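Local coordinates for P91 (PDB 4ZI5), which hydrolyses phosphotriesters as a promiscuous activity on an alpha/beta-hydrolase fold of the dienelactone hydrolase family, at residues A101-R106 / G133-L138. Residues are numbered along the deposited sequence; the frame is centred on the assembly and turned at random.
Sequences AHWRRR and GGATCL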
ATOM      1  N   ALA A 101     -14.216 -20.504 -17.219  1.00 18.79           N
ATOM      2  CA  ALA A 101     -13.442 -20.738 -18.427  1.00 18.96           C
ATOM      3  C   ALA A 101     -13.812 -19.749 -19.548  1.00 19.51           C
ATOM      4  O   ALA A 101     -12.935 -19.219 -20.245  1.00 19.10           O
ATOM      5  CB  ALA A 101     -13.578 -22.207 -18.894  1.00 20.18           C
ATOM      6  N   HIS A 102     -15.097 -19.515 -19.731  1.00 19.63           N
ATOM      7  CA  HIS A 102     -15.594 -18.539 -20.710  1.00 21.11           C
ATOM      8  C   HIS A 102     -15.153 -17.115 -20.349  1.00 19.10           C
ATOM      9  O   HIS A 102     -14.707 -16.338 -21.199  1.00 19.26           O
ATOM     10  CB  HIS A 102     -17.125 -18.636 -20.787  1.00 24.68           C
ATOM     11  CG  HIS A 102     -17.806 -17.383 -21.210  1.00 28.63           C
ATOM     12  ND1 HIS A 102     -17.896 -17.000 -22.529  1.00 33.40           N
ATOM     13  CD2 HIS A 102     -18.445 -16.434 -20.490  1.00 32.77           C
ATOM     14  CE1 HIS A 102     -18.558 -15.860 -22.599  1.00 35.33           C
ATOM     15  NE2 HIS A 102     -18.900 -15.491 -21.377  1.00 34.79           N
ATOM     16  N   TRP A 103     -15.282 -16.790 -19.077  1.00 17.37           N
ATOM     17  CA  TRP A 103     -14.829 -15.500 -18.538  1.00 16.36           C
ATOM     18  C   TRP A 103     -13.348 -15.258 -18.839  1.00 16.01           C
ATOM     19  O   TRP A 103     -12.962 -14.205 -19.352  1.00 14.79           O
ATOM     20  CB  TRP A 103     -15.118 -15.511 -17.051  1.00 17.01           C
ATOM     21  CG  TRP A 103     -14.813 -14.249 -16.263  1.00 16.69           C
ATOM     22  CD1 TRP A 103     -14.394 -13.038 -16.725  1.00 16.60           C
ATOM     23  CD2 TRP A 103     -14.966 -14.120 -14.861  1.00 16.64           C
ATOM     24  NE1 TRP A 103     -14.242 -12.153 -15.665  1.00 16.75           N
ATOM     25  CE2 TRP A 103     -14.584 -12.801 -14.510  1.00 16.43           C
ATOM     26  CE3 TRP A 103     -15.348 -15.011 -13.842  1.00 16.46           C
ATOM     27  CZ2 TRP A 103     -14.618 -12.339 -13.193  1.00 16.75           C
ATOM     28  CZ3 TRP A 103     -15.375 -14.551 -12.533  1.00 16.51           C
ATOM     29  CH2 TRP A 103     -15.008 -13.233 -12.220  1.00 16.82           C
ATOM     30  N   ARG A 104     -12.546 -16.283 -18.597  1.00 14.85           N
ATOM     31  CA  ARG A 104     -11.115 -16.239 -18.875  1.00 16.39           C
ATOM     32  C   ARG A 104     -10.772 -16.087 -20.348  1.00 15.87           C
ATOM     33  O   ARG A 104      -9.883 -15.318 -20.686  1.00 14.61           O
ATOM     34  CB  ARG A 104     -10.417 -17.446 -18.260  1.00 16.42           C
ATOM     35  CG  ARG A 104     -10.399 -17.365 -16.741  1.00 16.56           C
ATOM     36  CD  ARG A 104     -10.103 -18.702 -16.040  1.00 17.68           C
ATOM     37  NE  ARG A 104     -10.188 -18.601 -14.572  1.00 16.97           N
ATOM     38  CZ  ARG A 104      -9.554 -19.390 -13.688  1.00 17.71           C
ATOM     39  NH1 ARG A 104      -8.749 -20.382 -14.092  1.00 18.17           N
ATOM     40  NH2 ARG A 104      -9.713 -19.190 -12.373  1.00 16.91           N
ATOM     41  N   ARG A 105     -11.513 -16.758 -21.224  1.00 16.33           N
ATOM     42  CA  ARG A 105     -11.287 -16.615 -22.660  1.00 17.37           C
ATOM     43  C   ARG A 105     -11.604 -15.212 -23.124  1.00 15.82           C
ATOM     44  O   ARG A 105     -10.894 -14.666 -23.953  1.00 16.70           O
ATOM     45  CB  ARG A 105     -12.138 -17.592 -23.488  1.00 19.85           C
ATOM     46  CG  ARG A 105     -11.724 -19.039 -23.414  1.00 23.11           C
ATOM     47  CD  ARG A 105     -12.423 -19.840 -24.521  1.00 24.81           C
ATOM     48  NE  ARG A 105     -13.878 -19.922 -24.342  1.00 26.32           N
ATOM     49  CZ  ARG A 105     -14.506 -20.777 -23.530  1.00 28.54           C
ATOM     50  NH1 ARG A 105     -13.829 -21.613 -22.751  1.00 29.77           N
ATOM     51  NH2 ARG A 105     -15.831 -20.767 -23.463  1.00 30.43           N
ATOM     52  N   ARG A 106     -12.666 -14.634 -22.585  1.00 14.88           N
ATOM     53  CA  ARG A 106     -13.063 -13.285 -22.922  1.00 15.46           C
ATOM     54  C   ARG A 106     -12.010 -12.263 -22.492  1.00 14.61           C
ATOM     55  O   ARG A 106     -11.703 -11.314 -23.237  1.00 14.89           O
ATOM     56  CB  ARG A 106     -14.446 -12.971 -22.329  1.00 15.92           C
ATOM     57  CG  ARG A 106     -15.092 -11.675 -22.807  1.00 18.09           C
ATOM     58  CD  ARG A 106     -15.378 -11.637 -24.284  1.00 18.60           C
ATOM     59  NE  ARG A 106     -16.262 -12.729 -24.685  1.00 19.68           N
ATOM     60  CZ  ARG A 106     -17.595 -12.755 -24.542  1.00 21.76           C
ATOM     61  NH1 ARG A 106     -18.258 -11.764 -23.972  1.00 21.35           N
ATOM     62  NH2 ARG A 106     -18.270 -13.824 -24.967  1.00 23.62           N
ATOM     63  N   GLY A 133     -13.993  -5.970 -13.186  1.00 12.78           N
ATOM     64  CA  GLY A 133     -12.726  -5.931 -13.923  1.00 12.40           C
ATOM     65  C   GLY A 133     -11.521  -6.314 -13.091  1.00 12.26           C
ATOM     66  O   GLY A 133     -10.572  -6.917 -13.602  1.00 12.19           O
ATOM     67  N   GLY A 134     -11.552  -5.990 -11.799  1.00 11.97           N
ATOM     68  CA  GLY A 134     -10.544  -6.475 -10.883  1.00 12.60           C
ATOM     69  C   GLY A 134     -10.577  -7.977 -10.734  1.00 13.36           C
ATOM     70  O   GLY A 134      -9.539  -8.653 -10.818  1.00 14.69           O
ATOM     71  N   ALA A 135     -11.770  -8.524 -10.517  1.00 13.79           N
ATOM     72  CA  ALA A 135     -11.940  -9.979 -10.478  1.00 14.09           C
ATOM     73  C   ALA A 135     -11.453 -10.635 -11.775  1.00 13.87           C
ATOM     74  O   ALA A 135     -10.806 -11.682 -11.729  1.00 12.84           O
ATOM     75  CB  ALA A 135     -13.392 -10.343 -10.192  1.00 13.81           C
ATOM     76  N   THR A 136     -11.709  -9.967 -12.910  1.00 14.03           N
ATOM     77  CA  THR A 136     -11.287 -10.433 -14.216  1.00 14.08           C
ATOM     78  C   THR A 136      -9.757 -10.539 -14.306  1.00 13.49           C
ATOM     79  O   THR A 136      -9.228 -11.497 -14.900  1.00 13.45           O
ATOM     80  CB  THR A 136     -11.817  -9.512 -15.360  1.00 14.94           C
ATOM     81  OG1 THR A 136     -13.258  -9.440 -15.332  1.00 15.23           O
ATOM     82  CG2 THR A 136     -11.418 -10.036 -16.700  1.00 14.80           C
ATOM     83  N   CYS A 137      -9.050  -9.541 -13.781  1.00 13.45           N
ATOM     84  CA  CYS A 137      -7.563  -9.545 -13.787  1.00 13.42           C
ATOM     85  C   CYS A 137      -7.032 -10.774 -13.077  1.00 13.84           C
ATOM     86  O   CYS A 137      -6.131 -11.428 -13.579  1.00 14.29           O
ATOM     87  CB  CYS A 137      -6.998  -8.312 -13.095  1.00 13.55           C
ATOM     88  SG  CYS A 137      -7.160  -6.767 -14.000  1.00 13.66           S
ATOM     89  N   LEU A 138      -7.648 -11.109 -11.947  1.00 13.96           N
ATOM     90  CA  LEU A 138      -7.210 -12.264 -11.165  1.00 14.56           C
ATOM     91  C   LEU A 138      -7.523 -13.585 -11.879  1.00 14.51           C
ATOM     92  O   LEU A 138      -6.670 -14.482 -11.906  1.00 14.53           O
ATOM     93  CB  LEU A 138      -7.809 -12.218  -9.764  1.00 14.82           C
ATOM     94  CG  LEU A 138      -7.359 -13.342  -8.836  1.00 15.82           C
ATOM     95  CD1 LEU A 138      -5.856 -13.415  -8.717  1.00 15.75           C
ATOM     96  CD2 LEU A 138      -7.990 -13.144  -7.453  1.00 16.79           C
TER
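Trp103 reaches from helix 100-115 to helix 132-142 and meets it with the edge of its indole, where the ring nitrogen gives its hydrogen to the hydroxyl of Thr136. Trp103 NE1 lies 2.9 Å from Thr136 OG1; the bond is nearly straight, 164° at the hydrogen, and the oxygen lies essentially in the ring plane. Tryptophan suits the place because one side chain can bridge two separate helices and still carry a polar N-H at its rim. The six-membered end of the same edge runs on to Ala135, whose CB lies 3.8 Å from Trp103 CZ2, with CH2 at about the same range; a methyl is small enough to let the indole come close to the helix. Thr136 also offers carbon, its CG2 standing 3.7 Å from Trp103 NE1.

Both segments belong to the alpha/beta-hydrolase fold, and helix 132-142 directly follows strand 125-130. The turn joining them carries a GxCxG sequence, consistent with a nucleophile elbow, with Gly133 as its last glycine and Cys131 as the probable nucleophile, as in dienelactone hydrolases. The indole abuts the start of the helix that leaves this presumed elbow.

With CG anti to the backbone N (chi1 -177°), Trp103 carries its indole off helix 100-115 to helix 132-142. In Thr136 the hydroxyl lies beside the backbone N, within range of Phe132 O one turn back; the buried hydroxyl accepts from the indole N-H and donates to Phe132 O, so both its roles are used. The rings of Phe132, Tyr96 and Tyr97 also meet the indole, the first nearly parallel to it. Nearby, the guanidinium of Arg104 forms salt bridges with Glu139, farther along helix 132-142, and with Asp164.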